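Local structure of neuraminidase (Influenza A virus, 4K3Y) at residues 34-39 against 344-349; 54-59 against 79-84; 95-100 against 113-118; 120-125 against 140-145; 337-342 against 349-354. The protein is a neuraminidase-like surface protein of a bat influenza A virus, with a beta-propeller head that probably does not act as a typical sialidase. One frame throughout, in Å; residues are numbered along the deposited sequence.

Overall arrangement
The fold is a beta propeller of six four-stranded antiparallel sheets. Near the N terminus, residues 34-39 lie between strand 20-26 of one sheet and strand 40-48 of the next. Contact 1 brings them against 344-349, near the far end of the chain. The large loop it closes encloses contacts 2, 3 and 4, which follow in series. Contact 2 joins neighbouring strands of one sheet. Contact 3 joins that sheet to the following one, and contact 4 ties this second sheet to the segment leading to the third. Contact 5 pairs the hairpin strands in the sheet that also holds 20-26. It crosses contact 1 along the chain and shares Ser-349 with it.

Contact 1: residues 34-39 against 344-349; sequences IPDEQM and TKAGLS
Two type I beta turns meet here, and Asp-36 of the first reaches across to Lys-345 and Ala-346 of the second. One turn runs from Pro-35 to Gln-38, the other from Thr-344 to Gly-347. Asp-36 OD1 accepts a hydrogen bond from Ala-346 N at 3.0 Å. It uses its syn lone pair, on the side of OD2. The Asp-36 CG stands beside its own backbone N and anti to the carbonyl carbon (chi1 -68°), which brings the carboxylate up to the second turn. Asp-36 OD1 also lies 3.2 Å from Lys-345 N. The Lys-345 side chain crosses that of Asp-36 at about a right angle, with CB 3.7 Å from Asp-36 OD2. Its amino end leads away, and Lys-345 NZ stays 5.8 Å from Asp-36 OD2.

In the propeller, 344-349 forms the turn between strands 335-343 and 349-359 and runs into the second. Residues 34-39 follow strand 20-26, which belongs to the same sheet, and lead into strand 40-48 of the next. The backbones join by a single bridge between Ile-34 and Thr-344. Lys-345 N donates to Ile-34 O at 2.9 Å. Around the second turn, Thr-344 OG1 receives a weak bond from Gly-347 N and gives a weak one to Leu-348 O. On the first turn, Pro-35 packs on Tyr-62 of the second subunit, and Glu-37 on its Pro-90.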
# COMPACT_ATOMS: atom_id res chain seq x y z
N ILE C 34 13.92 -17.68 -8.56
CA ILE C 34 12.80 -16.83 -8.15
C ILE C 34 12.05 -17.46 -6.97
O ILE C 34 11.72 -18.65 -7.01
CB ILE C 34 11.78 -16.65 -9.29
CG1 ILE C 34 12.46 -16.06 -10.52
CG2 ILE C 34 10.62 -15.77 -8.82
CD1 ILE C 34 11.49 -15.78 -11.67
N PRO C 35 11.79 -16.65 -5.92
CA PRO C 35 10.95 -17.06 -4.78
C PRO C 35 9.55 -17.52 -5.21
O PRO C 35 8.97 -16.97 -6.16
CB PRO C 35 10.86 -15.79 -3.93
CG PRO C 35 12.14 -15.07 -4.22
CD PRO C 35 12.41 -15.33 -5.69
N ASP C 36 9.01 -18.51 -4.51
CA ASP C 36 7.76 -19.15 -4.92
C ASP C 36 6.54 -18.24 -4.71
O ASP C 36 5.49 -18.45 -5.33
CB ASP C 36 7.57 -20.48 -4.18
CG ASP C 36 8.58 -21.55 -4.60
OD1 ASP C 36 8.99 -21.55 -5.79
OD2 ASP C 36 8.97 -22.38 -3.75
N GLU C 37 6.70 -17.22 -3.86
CA GLU C 37 5.60 -16.32 -3.53
C GLU C 37 5.34 -15.33 -4.65
O GLU C 37 4.34 -14.62 -4.62
CB GLU C 37 5.88 -15.53 -2.25
CG GLU C 37 6.47 -16.34 -1.13
CD GLU C 37 7.98 -16.34 -1.17
OE1 GLU C 37 8.56 -15.31 -1.57
OE2 GLU C 37 8.58 -17.38 -0.82
N GLN C 38 6.25 -15.27 -5.62
CA GLN C 38 6.04 -14.38 -6.77
C GLN C 38 5.04 -14.98 -7.75
O GLN C 38 5.00 -16.20 -7.97
CB GLN C 38 7.36 -14.05 -7.47
CG GLN C 38 8.27 -13.11 -6.70
CD GLN C 38 9.50 -12.69 -7.51
OE1 GLN C 38 9.48 -12.67 -8.74
NE2 GLN C 38 10.58 -12.36 -6.81
N MET C 39 4.20 -14.11 -8.30
CA MET C 39 3.42 -14.44 -9.48
C MET C 39 4.37 -14.83 -10.63
O MET C 39 5.41 -14.18 -10.84
CB MET C 39 2.58 -13.21 -9.88
CG MET C 39 1.82 -13.36 -11.19
SD MET C 39 0.33 -14.33 -10.95
CE MET C 39 -0.83 -13.05 -10.52
N THR C 344 11.83 -21.18 -10.61
CA THR C 344 11.40 -20.87 -9.24
C THR C 344 12.08 -21.81 -8.27
O THR C 344 12.69 -22.79 -8.69
CB THR C 344 9.87 -20.95 -9.05
OG1 THR C 344 9.41 -22.31 -9.19
CG2 THR C 344 9.16 -20.03 -10.05
N LYS C 345 11.99 -21.51 -6.98
CA LYS C 345 12.65 -22.33 -5.98
C LYS C 345 12.11 -23.76 -6.02
O LYS C 345 12.85 -24.74 -5.84
CB LYS C 345 12.51 -21.72 -4.58
CG LYS C 345 13.47 -22.31 -3.58
CD LYS C 345 12.97 -22.18 -2.16
CE LYS C 345 13.23 -23.46 -1.39
NZ LYS C 345 13.28 -23.24 0.08
N ALA C 346 10.82 -23.87 -6.31
CA ALA C 346 10.13 -25.16 -6.45
C ALA C 346 10.58 -25.93 -7.68
O ALA C 346 10.46 -27.16 -7.72
CB ALA C 346 8.64 -24.94 -6.51
N GLY C 347 11.08 -25.22 -8.68
CA GLY C 347 11.52 -25.85 -9.91
C GLY C 347 10.71 -25.48 -11.14
O GLY C 347 11.08 -25.84 -12.25
N LEU C 348 9.61 -24.75 -10.95
CA LEU C 348 8.84 -24.26 -12.10
C LEU C 348 9.69 -23.31 -12.94
O LEU C 348 10.45 -22.49 -12.39
CB LEU C 348 7.56 -23.56 -11.67
CG LEU C 348 6.32 -24.45 -11.65
CD1 LEU C 348 6.34 -25.39 -10.46
CD2 LEU C 348 5.06 -23.62 -11.63
N SER C 349 9.59 -23.41 -14.26
CA SER C 349 10.28 -22.45 -15.11
C SER C 349 9.42 -21.19 -15.23
O SER C 349 8.18 -21.27 -15.14
CB SER C 349 10.64 -23.04 -16.49
OG SER C 349 9.53 -23.01 -17.36

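Contact 2: residues 54-59 against 79-84; sequences RRFFVS and VYSVKL
Arg-54 grips Ser-81 side-on with two nitrogens. Arg-54 NE and NH2 both donate to Ser-81 OG, at 2.8 Å from NE and 2.9 Å from NH2. The hydroxyl lies in the guanidinium plane, at its edge. Over one face of the guanidinium lie Val-82 CA and Lys-83 N. The arginine chain bends at chi3 (74°), and this folds the group back over the neighbouring strand.

The next side chain on from this grip is Phe-56. Ser-81 CB sits over one face of the Phe-56 ring, 3.7 Å from its centroid, a CH-pi contact. On the opposite face of the sheet, Tyr-80 CB lies over the Phe-57 ring, 4.0 Å from its centroid. With CG between the backbone N and the carbonyl carbon (chi1 61°), the Phe-57 ring turns one face to Tyr-80 CB. Val-82 CG1 meets the edge of that ring at 4.3 Å from Phe-57 CE2.

The backbones hold these groups in register. Arg-55 pairs with Val-82, and Phe-57 with Tyr-80, each by two hydrogen bonds. The strands are the middle two of a four-stranded propeller sheet.

Further out, Arg-54 NH1 forms a salt bridge with Glu-52. The Phe-56 ring meets those of Phe-45 and Trp-111. Arg-55 NH1 is hydrogen-bonded to Asn-44.

Ser-81 OG is also hydrogen-bonded to Glu-96 OE2. The buried hydroxyl therefore links a guanidinium to a carboxylate, and the two opposite charges probably polarise it.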
# COMPACT_ATOMS: atom_id res chain seq x y z
N ARG C 54 6.81 1.33 -14.70
CA ARG C 54 6.09 0.11 -14.32
C ARG C 54 6.46 -1.09 -15.19
O ARG C 54 6.75 -0.96 -16.38
CB ARG C 54 4.56 0.29 -14.31
CG ARG C 54 4.06 1.28 -13.25
CD ARG C 54 2.54 1.30 -13.14
NE ARG C 54 1.97 0.13 -12.45
CZ ARG C 54 2.12 -0.15 -11.15
NH1 ARG C 54 2.84 0.64 -10.37
NH2 ARG C 54 1.55 -1.24 -10.63
N ARG C 55 6.45 -2.24 -14.54
CA ARG C 55 6.70 -3.53 -15.16
C ARG C 55 5.35 -4.17 -15.47
O ARG C 55 4.67 -4.68 -14.58
CB ARG C 55 7.45 -4.45 -14.18
CG ARG C 55 8.29 -5.50 -14.84
CD ARG C 55 7.95 -6.91 -14.40
NE ARG C 55 8.90 -7.41 -13.40
CZ ARG C 55 9.18 -8.69 -13.17
NH1 ARG C 55 8.62 -9.65 -13.89
NH2 ARG C 55 10.05 -9.02 -12.22
N PHE C 56 4.97 -4.14 -16.74
CA PHE C 56 3.76 -4.82 -17.17
C PHE C 56 4.05 -6.25 -17.56
O PHE C 56 5.14 -6.57 -18.05
CB PHE C 56 3.14 -4.05 -18.32
CG PHE C 56 2.56 -2.76 -17.90
CD1 PHE C 56 3.37 -1.65 -17.69
CD2 PHE C 56 1.20 -2.66 -17.65
CE1 PHE C 56 2.83 -0.46 -17.28
CE2 PHE C 56 0.66 -1.48 -17.23
CZ PHE C 56 1.47 -0.37 -17.05
N PHE C 57 3.06 -7.11 -17.35
CA PHE C 57 3.19 -8.52 -17.71
C PHE C 57 1.85 -9.26 -17.71
O PHE C 57 0.81 -8.73 -17.27
CB PHE C 57 4.15 -9.23 -16.76
CG PHE C 57 3.71 -9.23 -15.33
CD1 PHE C 57 2.87 -10.22 -14.84
CD2 PHE C 57 4.14 -8.23 -14.47
CE1 PHE C 57 2.47 -10.22 -13.51
CE2 PHE C 57 3.73 -8.22 -13.13
CZ PHE C 57 2.90 -9.22 -12.65
N VAL C 58 1.89 -10.48 -18.23
CA VAL C 58 0.75 -11.39 -18.19
C VAL C 58 1.09 -12.52 -17.22
O VAL C 58 2.23 -12.98 -17.19
CB VAL C 58 0.42 -11.92 -19.60
CG1 VAL C 58 -0.72 -12.93 -19.54
CG2 VAL C 58 0.06 -10.74 -20.53
N SER C 59 0.13 -12.94 -16.41
CA SER C 59 0.42 -13.90 -15.33
C SER C 59 0.27 -15.34 -15.79
O SER C 59 -0.38 -15.62 -16.80
CB SER C 59 -0.54 -13.70 -14.20
OG SER C 59 -1.84 -14.02 -14.66
N VAL C 79 -3.71 -9.43 -17.20
CA VAL C 79 -2.62 -8.44 -17.28
C VAL C 79 -2.41 -7.71 -15.96
O VAL C 79 -3.36 -7.26 -15.31
CB VAL C 79 -2.84 -7.40 -18.41
CG1 VAL C 79 -1.57 -6.57 -18.59
CG2 VAL C 79 -3.22 -8.09 -19.73
N TYR C 80 -1.15 -7.62 -15.56
CA TYR C 80 -0.81 -6.96 -14.30
C TYR C 80 0.33 -5.99 -14.52
O TYR C 80 0.97 -6.00 -15.57
CB TYR C 80 -0.38 -7.99 -13.25
CG TYR C 80 -1.49 -8.92 -12.83
CD1 TYR C 80 -1.77 -10.09 -13.55
CD2 TYR C 80 -2.27 -8.64 -11.71
CE1 TYR C 80 -2.79 -10.94 -13.16
CE2 TYR C 80 -3.29 -9.49 -11.32
CZ TYR C 80 -3.55 -10.64 -12.04
OH TYR C 80 -4.57 -11.48 -11.65
N SER C 81 0.56 -5.14 -13.52
CA SER C 81 1.75 -4.30 -13.50
C SER C 81 2.22 -4.24 -12.06
O SER C 81 1.43 -4.48 -11.14
CB SER C 81 1.46 -2.90 -14.05
OG SER C 81 0.59 -2.18 -13.20
N VAL C 82 3.51 -3.96 -11.87
CA VAL C 82 4.05 -3.54 -10.58
C VAL C 82 4.95 -2.34 -10.82
O VAL C 82 5.30 -2.04 -11.95
CB VAL C 82 4.87 -4.64 -9.87
CG1 VAL C 82 3.99 -5.85 -9.54
CG2 VAL C 82 6.06 -5.04 -10.74
N LYS C 83 5.30 -1.63 -9.76
CA LYS C 83 6.26 -0.56 -9.91
C LYS C 83 7.58 -1.27 -10.17
O LYS C 83 7.93 -2.20 -9.43
CB LYS C 83 6.34 0.26 -8.63
CG LYS C 83 7.18 1.51 -8.73
CD LYS C 83 7.54 1.94 -7.33
CE LYS C 83 8.03 3.37 -7.26
NZ LYS C 83 8.28 3.73 -5.83
N LEU C 84 8.29 -0.87 -11.23
CA LEU C 84 9.61 -1.46 -11.51
C LEU C 84 10.53 -1.30 -10.31
O LEU C 84 10.79 -0.17 -9.87
CB LEU C 84 10.26 -0.83 -12.74
CG LEU C 84 11.67 -1.36 -13.03
CD1 LEU C 84 11.66 -2.80 -13.53
CD2 LEU C 84 12.38 -0.45 -14.03

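Contact 3: residues 95-100 against 113-118; sequences FEAVGW and VLSVAG
The indole of Trp-100 meets Gly-118 at its edge, where Gly-118 O lies in the ring plane, 3.9 Å from Trp-100 CZ2. Val-116 O and Ala-117 CA approach the indole obliquely, and Val-116 O is 3.4 Å from Trp-100 CD1. A second flat group that touches across the contact is the Glu-96 carboxylate. Glu-96 OE1 lies 3.8 Å from Val-113 CG2, and the two side chains cross at about a right angle. Its OE2 is hydrogen-bonded to Ser-81.

Two hydrogen bonds tie the segments. Trp-100 N donates to Val-116 O at 3.1 Å, nearly in line with the carbonyl bond. Ser-115 OG donates to Val-98 O at 2.8 Å. It comes from above the carbonyl plane, 54° out of it, and not along a lone pair. The hydroxyl gets there because OG is anti to the Ser-115 backbone N (chi1 -174°), close beside Gly-99. Ala-97 CB packs on Ser-115 CB at 3.8 Å.

Glu-96 and Ala-97 both face Val-79, a classic beta bulge. Both point their CB atoms toward 113-118.

Pro-23 and Thr-24 of the third subunit pack on Val-98 and Phe-95. The strands are not paired with each other. Strand 94-98 is the last of its propeller sheet, next to 78-83. Strand 111-117 lies in the following sheet, between 101-106 and 121-126. The contact thus packs one blade on the next.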
# COMPACT_ATOMS: atom_id res chain seq x y z
N PHE C 95 -3.94 -5.11 -10.86
CA PHE C 95 -4.66 -5.76 -11.96
C PHE C 95 -4.98 -4.72 -13.05
O PHE C 95 -5.29 -3.57 -12.76
CB PHE C 95 -5.93 -6.43 -11.44
CG PHE C 95 -6.88 -6.85 -12.52
CD1 PHE C 95 -6.65 -8.02 -13.24
CD2 PHE C 95 -8.00 -6.10 -12.79
CE1 PHE C 95 -7.53 -8.42 -14.23
CE2 PHE C 95 -8.88 -6.50 -13.79
CZ PHE C 95 -8.64 -7.66 -14.50
N GLU C 96 -4.88 -5.12 -14.31
CA GLU C 96 -4.91 -4.15 -15.39
C GLU C 96 -5.98 -4.39 -16.45
O GLU C 96 -6.67 -3.46 -16.89
CB GLU C 96 -3.52 -4.04 -16.03
CG GLU C 96 -2.48 -3.39 -15.13
CD GLU C 96 -2.55 -1.85 -15.15
OE1 GLU C 96 -3.51 -1.30 -15.75
OE2 GLU C 96 -1.64 -1.21 -14.56
N ALA C 97 -6.13 -5.65 -16.86
CA ALA C 97 -7.04 -6.00 -17.95
C ALA C 97 -7.15 -7.51 -18.08
O ALA C 97 -6.45 -8.25 -17.40
CB ALA C 97 -6.55 -5.39 -19.28
N VAL C 98 -8.04 -7.94 -18.96
CA VAL C 98 -8.12 -9.35 -19.33
C VAL C 98 -7.41 -9.50 -20.66
O VAL C 98 -7.67 -8.74 -21.59
CB VAL C 98 -9.57 -9.79 -19.49
CG1 VAL C 98 -9.67 -11.31 -19.44
CG2 VAL C 98 -10.42 -9.16 -18.41
N GLY C 99 -6.50 -10.47 -20.74
CA GLY C 99 -5.81 -10.73 -21.98
C GLY C 99 -4.59 -11.59 -21.84
O GLY C 99 -4.19 -11.93 -20.72
N TRP C 100 -3.99 -11.96 -22.98
CA TRP C 100 -2.73 -12.71 -23.00
C TRP C 100 -1.63 -11.86 -23.60
O TRP C 100 -0.46 -12.24 -23.59
CB TRP C 100 -2.85 -14.00 -23.81
CG TRP C 100 -4.21 -14.29 -24.36
CD1 TRP C 100 -4.83 -13.67 -25.41
CD2 TRP C 100 -5.11 -15.32 -23.92
NE1 TRP C 100 -6.07 -14.23 -25.63
CE2 TRP C 100 -6.26 -15.25 -24.73
CE3 TRP C 100 -5.05 -16.30 -22.91
CZ2 TRP C 100 -7.34 -16.12 -24.56
CZ3 TRP C 100 -6.12 -17.16 -22.74
CH2 TRP C 100 -7.25 -17.06 -23.56
N VAL C 113 -3.91 1.05 -21.75
CA VAL C 113 -3.52 -0.34 -21.86
C VAL C 113 -4.25 -1.03 -23.01
O VAL C 113 -5.48 -1.17 -22.98
CB VAL C 113 -3.83 -1.09 -20.55
CG1 VAL C 113 -3.56 -2.58 -20.71
CG2 VAL C 113 -3.01 -0.50 -19.40
N LEU C 114 -3.50 -1.46 -24.02
CA LEU C 114 -4.09 -2.27 -25.08
C LEU C 114 -3.91 -3.74 -24.76
O LEU C 114 -2.78 -4.21 -24.60
CB LEU C 114 -3.47 -1.96 -26.44
CG LEU C 114 -3.71 -0.51 -26.85
CD1 LEU C 114 -2.52 0.35 -26.44
CD2 LEU C 114 -4.00 -0.40 -28.34
N SER C 115 -5.02 -4.46 -24.67
CA SER C 115 -5.00 -5.86 -24.27
C SER C 115 -5.79 -6.74 -25.25
O SER C 115 -6.96 -6.47 -25.53
CB SER C 115 -5.54 -6.01 -22.84
OG SER C 115 -5.41 -7.35 -22.39
N VAL C 116 -5.13 -7.77 -25.77
CA VAL C 116 -5.77 -8.77 -26.64
C VAL C 116 -6.46 -9.85 -25.82
O VAL C 116 -5.85 -10.45 -24.94
CB VAL C 116 -4.73 -9.46 -27.57
CG1 VAL C 116 -5.42 -10.55 -28.42
CG2 VAL C 116 -4.05 -8.45 -28.47
N ALA C 117 -7.72 -10.12 -26.13
CA ALA C 117 -8.51 -11.09 -25.38
C ALA C 117 -9.43 -11.85 -26.33
O ALA C 117 -9.42 -11.59 -27.54
CB ALA C 117 -9.33 -10.38 -24.30
N GLY C 118 -10.20 -12.79 -25.78
CA GLY C 118 -11.17 -13.55 -26.56
C GLY C 118 -10.56 -14.30 -27.73
O GLY C 118 -9.63 -15.09 -27.55

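Contact 4: residues 120-125 against 140-145; sequences GFVSIL and GPLRTQ
This is a strand-to-loop contact, in which Gly-120 and Val-122 meet Leu-142. Gly-120 lies just before strand 121-126, and Val-122 is near its start. Leu-142 lies in the long connection from strand 129-134 to strand 150-152, which links one propeller sheet to the next.

Leu-142 N donates to Gly-120 O at 3.2 Å. The donor lies in the carbonyl plane, on a lone pair of the oxygen. Next to this bond, Val-122 CG2 packs on Leu-142 CB at 3.9 Å and on CD2 at 4.1 Å. The two side chains cross at about a right angle. With CG1 anti to the backbone N (chi1 168°), CG2 is the Val-122 branch turned to Leu-142. Pro-141 follows a cis peptide bond, and its CB lies 4.1 Å from Gly-120 CA.

Gly-120 and Phe-121 both face Ala-117, a G1 beta bulge. Gly-120 has the positive phi (112°) that goes with that bulge.

The connection has further partners. Arg-143 NE donates to Pro-141 O at 3.1 Å, and its NH1 forms a salt bridge with Glu-195. Gly-140 N bonds to Asp-162, and Leu-142 also packs on Ile-160 of strand 155-162. On the strand side, Phe-121 packs on Met-363 of the third subunit.

Across the contact itself, one backbone hydrogen bond holds Leu-142 N at Gly-120 O. The rest is mainly apolar packing of the Leu-142 side chain against Val-122.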
# COMPACT_ATOMS: atom_id res chain seq x y z
N GLY C 120 -9.17 -12.72 -30.16
CA GLY C 120 -8.18 -11.80 -30.67
C GLY C 120 -8.68 -10.42 -31.07
O GLY C 120 -8.22 -9.85 -32.06
N PHE C 121 -9.63 -9.87 -30.32
CA PHE C 121 -9.95 -8.45 -30.46
C PHE C 121 -9.11 -7.67 -29.44
O PHE C 121 -8.63 -8.24 -28.45
CB PHE C 121 -11.43 -8.18 -30.22
CG PHE C 121 -11.91 -8.61 -28.86
CD1 PHE C 121 -12.35 -9.92 -28.65
CD2 PHE C 121 -11.91 -7.73 -27.79
CE1 PHE C 121 -12.78 -10.33 -27.40
CE2 PHE C 121 -12.33 -8.13 -26.53
CZ PHE C 121 -12.77 -9.44 -26.34
N VAL C 122 -8.93 -6.39 -29.67
CA VAL C 122 -8.18 -5.59 -28.72
C VAL C 122 -9.09 -4.65 -27.95
O VAL C 122 -9.80 -3.84 -28.53
CB VAL C 122 -7.09 -4.78 -29.42
CG1 VAL C 122 -6.51 -3.74 -28.46
CG2 VAL C 122 -6.01 -5.72 -29.94
N SER C 123 -9.08 -4.78 -26.63
CA SER C 123 -9.80 -3.84 -25.78
C SER C 123 -8.83 -2.74 -25.36
O SER C 123 -7.65 -3.01 -25.10
CB SER C 123 -10.44 -4.53 -24.57
OG SER C 123 -9.50 -5.28 -23.81
N ILE C 124 -9.30 -1.50 -25.33
CA ILE C 124 -8.47 -0.40 -24.86
C ILE C 124 -8.96 0.12 -23.50
O ILE C 124 -10.13 0.49 -23.35
CB ILE C 124 -8.39 0.75 -25.88
CG1 ILE C 124 -7.99 0.20 -27.26
CG2 ILE C 124 -7.42 1.83 -25.40
CD1 ILE C 124 -7.83 1.25 -28.33
N LEU C 125 -8.07 0.13 -22.52
CA LEU C 125 -8.41 0.66 -21.20
C LEU C 125 -7.65 1.95 -20.88
O LEU C 125 -6.42 2.02 -21.05
CB LEU C 125 -8.23 -0.38 -20.10
CG LEU C 125 -9.06 -1.66 -20.23
CD1 LEU C 125 -8.29 -2.72 -21.03
CD2 LEU C 125 -9.46 -2.20 -18.88
N GLY C 140 -7.13 -12.37 -38.13
CA GLY C 140 -6.74 -12.47 -36.74
C GLY C 140 -5.78 -13.62 -36.50
O GLY C 140 -5.48 -14.39 -37.42
N PRO C 141 -5.30 -13.77 -35.25
CA PRO C 141 -5.72 -12.91 -34.15
C PRO C 141 -4.90 -11.61 -34.13
O PRO C 141 -3.75 -11.60 -34.61
CB PRO C 141 -5.39 -13.77 -32.93
CG PRO C 141 -4.12 -14.46 -33.34
CD PRO C 141 -4.22 -14.68 -34.85
N LEU C 142 -5.49 -10.54 -33.62
CA LEU C 142 -4.78 -9.27 -33.45
C LEU C 142 -3.60 -9.43 -32.50
O LEU C 142 -3.63 -10.26 -31.58
CB LEU C 142 -5.74 -8.18 -32.94
CG LEU C 142 -6.26 -7.14 -33.94
CD1 LEU C 142 -6.26 -7.66 -35.38
CD2 LEU C 142 -7.64 -6.66 -33.55
N ARG C 143 -2.55 -8.64 -32.73
CA ARG C 143 -1.34 -8.70 -31.91
C ARG C 143 -0.81 -7.31 -31.54
O ARG C 143 -0.47 -6.52 -32.43
CB ARG C 143 -0.23 -9.42 -32.67
CG ARG C 143 -0.39 -10.92 -32.83
CD ARG C 143 0.29 -11.36 -34.13
NE ARG C 143 -0.71 -11.57 -35.16
CZ ARG C 143 -0.53 -11.37 -36.45
NH1 ARG C 143 0.64 -10.96 -36.92
NH2 ARG C 143 -1.52 -11.60 -37.29
N THR C 144 -0.72 -7.03 -30.24
CA THR C 144 -0.05 -5.80 -29.78
C THR C 144 1.47 -5.88 -29.93
O THR C 144 2.02 -6.94 -30.26
CB THR C 144 -0.37 -5.49 -28.32
OG1 THR C 144 0.45 -6.30 -27.46
CG2 THR C 144 -1.84 -5.75 -28.03
N GLN C 145 2.16 -4.78 -29.67
CA GLN C 145 3.60 -4.75 -29.88
C GLN C 145 4.37 -5.34 -28.71
O GLN C 145 5.61 -5.45 -28.77
CB GLN C 145 4.08 -3.33 -30.17
CG GLN C 145 3.41 -2.29 -29.30
CD GLN C 145 3.84 -0.88 -29.65
OE1 GLN C 145 3.07 0.08 -29.49
NE2 GLN C 145 5.08 -0.74 -30.11

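Contact 5: residues 337-342 against 349-354; sequences WIEIAA and SSNDLI
Ile-340 and Ile-354 meet on one face of the sheet, CG1 to CG1 at 3.8 Å. In both, CG1 is anti to the carbonyl carbon and CG2 anti to the backbone N, and the two chains cross at a slant. Ala-342 lies on the same face, and its CB is 4.1 Å from Asp-352 OD1. The Asp-352 CG stands between the backbone N and the carbonyl carbon (chi1 54°), and its OD2 bonds to Gly-29 N.

On the other face, Glu-339 runs extended beside Asn-351. Glu-339 OE2 lies 3.6 Å from Asn-351 CB, with the carboxylate and amide planes 37° apart. The hydrogen-bonding partners of both polar ends lie outside the two strands. Glu-339 binds Arg-318 by a salt bridge and Asn-44 by a hydrogen bond, while Asn-351 ND2 bonds to Thr-41 O. Leu-353 CD2 packs on Trp-337 CB at 3.9 Å.

Three pairs are hydrogen-bonded: Ile-338 with Ile-354, Ile-340 with Asp-352, and Ala-342 with Ser-350. Asp-352 N to Ile-340 O is weak.

The two strands form an antiparallel hairpin in the middle of a four-stranded propeller sheet. Strand 20-26, from the other end of the chain, completes that sheet, a closure characteristic of beta propellers.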
# COMPACT_ATOMS: atom_id res chain seq x y z
N TRP C 337 14.91 -3.28 -21.62
CA TRP C 337 14.65 -4.42 -20.76
C TRP C 337 14.95 -5.70 -21.53
O TRP C 337 14.71 -5.78 -22.73
CB TRP C 337 13.20 -4.43 -20.25
CG TRP C 337 12.18 -4.36 -21.37
CD1 TRP C 337 11.52 -3.24 -21.79
CD2 TRP C 337 11.70 -5.44 -22.19
NE1 TRP C 337 10.66 -3.55 -22.81
CE2 TRP C 337 10.75 -4.89 -23.08
CE3 TRP C 337 11.98 -6.81 -22.26
CZ2 TRP C 337 10.08 -5.66 -24.04
CZ3 TRP C 337 11.32 -7.58 -23.22
CH2 TRP C 337 10.38 -7.00 -24.10
N ILE C 338 15.47 -6.70 -20.82
CA ILE C 338 15.73 -8.02 -21.35
C ILE C 338 14.97 -9.08 -20.56
O ILE C 338 15.25 -9.26 -19.37
CB ILE C 338 17.21 -8.38 -21.22
CG1 ILE C 338 18.11 -7.29 -21.81
CG2 ILE C 338 17.49 -9.76 -21.83
CD1 ILE C 338 19.60 -7.63 -21.71
N GLU C 339 14.04 -9.78 -21.20
CA GLU C 339 13.40 -10.95 -20.57
C GLU C 339 14.32 -12.20 -20.57
O GLU C 339 14.96 -12.54 -21.57
CB GLU C 339 12.03 -11.25 -21.20
CG GLU C 339 11.12 -12.16 -20.36
CD GLU C 339 9.68 -12.24 -20.89
OE1 GLU C 339 9.47 -12.32 -22.14
OE2 GLU C 339 8.75 -12.20 -20.06
N ILE C 340 14.37 -12.85 -19.41
CA ILE C 340 15.30 -13.92 -19.05
C ILE C 340 14.51 -15.20 -18.75
O ILE C 340 13.50 -15.16 -18.05
CB ILE C 340 16.03 -13.48 -17.74
CG1 ILE C 340 16.97 -12.32 -18.03
CG2 ILE C 340 16.76 -14.61 -17.05
CD1 ILE C 340 17.63 -12.44 -19.36
N ALA C 341 14.94 -16.34 -19.27
CA ALA C 341 14.35 -17.60 -18.81
C ALA C 341 14.92 -17.91 -17.43
O ALA C 341 16.13 -17.87 -17.24
CB ALA C 341 14.66 -18.72 -19.77
N ALA C 342 14.05 -18.19 -16.46
CA ALA C 342 14.48 -18.49 -15.09
C ALA C 342 13.67 -19.62 -14.44
O ALA C 342 12.78 -20.22 -15.06
CB ALA C 342 14.40 -17.23 -14.23
N SER C 349 9.59 -23.41 -14.26
CA SER C 349 10.28 -22.45 -15.11
C SER C 349 9.42 -21.19 -15.23
O SER C 349 8.18 -21.27 -15.14
CB SER C 349 10.64 -23.04 -16.49
OG SER C 349 9.53 -23.01 -17.36
N SER C 350 10.07 -20.05 -15.40
CA SER C 350 9.38 -18.76 -15.48
C SER C 350 10.31 -17.69 -16.06
O SER C 350 11.44 -17.98 -16.45
CB SER C 350 8.88 -18.32 -14.09
OG SER C 350 8.12 -17.13 -14.14
N ASN C 351 9.84 -16.46 -16.12
CA ASN C 351 10.68 -15.36 -16.56
C ASN C 351 10.91 -14.33 -15.47
O ASN C 351 10.06 -14.15 -14.58
CB ASN C 351 9.99 -14.63 -17.71
CG ASN C 351 9.52 -15.58 -18.79
OD1 ASN C 351 10.20 -15.77 -19.80
ND2 ASN C 351 8.34 -16.17 -18.60
N ASP C 352 12.06 -13.64 -15.53
CA ASP C 352 12.04 -12.21 -15.19
C ASP C 352 12.93 -11.31 -16.01
O ASP C 352 13.15 -11.54 -17.20
CB ASP C 352 12.21 -11.91 -13.70
CG ASP C 352 13.42 -12.54 -13.12
OD1 ASP C 352 14.14 -13.20 -13.89
OD2 ASP C 352 13.65 -12.37 -11.91
N LEU C 353 13.43 -10.27 -15.35
CA LEU C 353 13.77 -9.04 -16.03
C LEU C 353 15.08 -8.46 -15.55
O LEU C 353 15.35 -8.42 -14.34
CB LEU C 353 12.66 -8.04 -15.73
CG LEU C 353 11.84 -7.47 -16.87
CD1 LEU C 353 11.61 -6.01 -16.57
CD2 LEU C 353 12.58 -7.66 -18.16
N ILE C 354 15.88 -8.01 -16.52
CA ILE C 354 17.02 -7.13 -16.25
C ILE C 354 16.75 -5.90 -17.08
O ILE C 354 16.20 -6.00 -18.20
CB ILE C 354 18.32 -7.73 -16.74
CG1 ILE C 354 18.35 -9.21 -16.45
CG2 ILE C 354 19.54 -7.05 -16.08
CD1 ILE C 354 19.72 -9.66 -16.20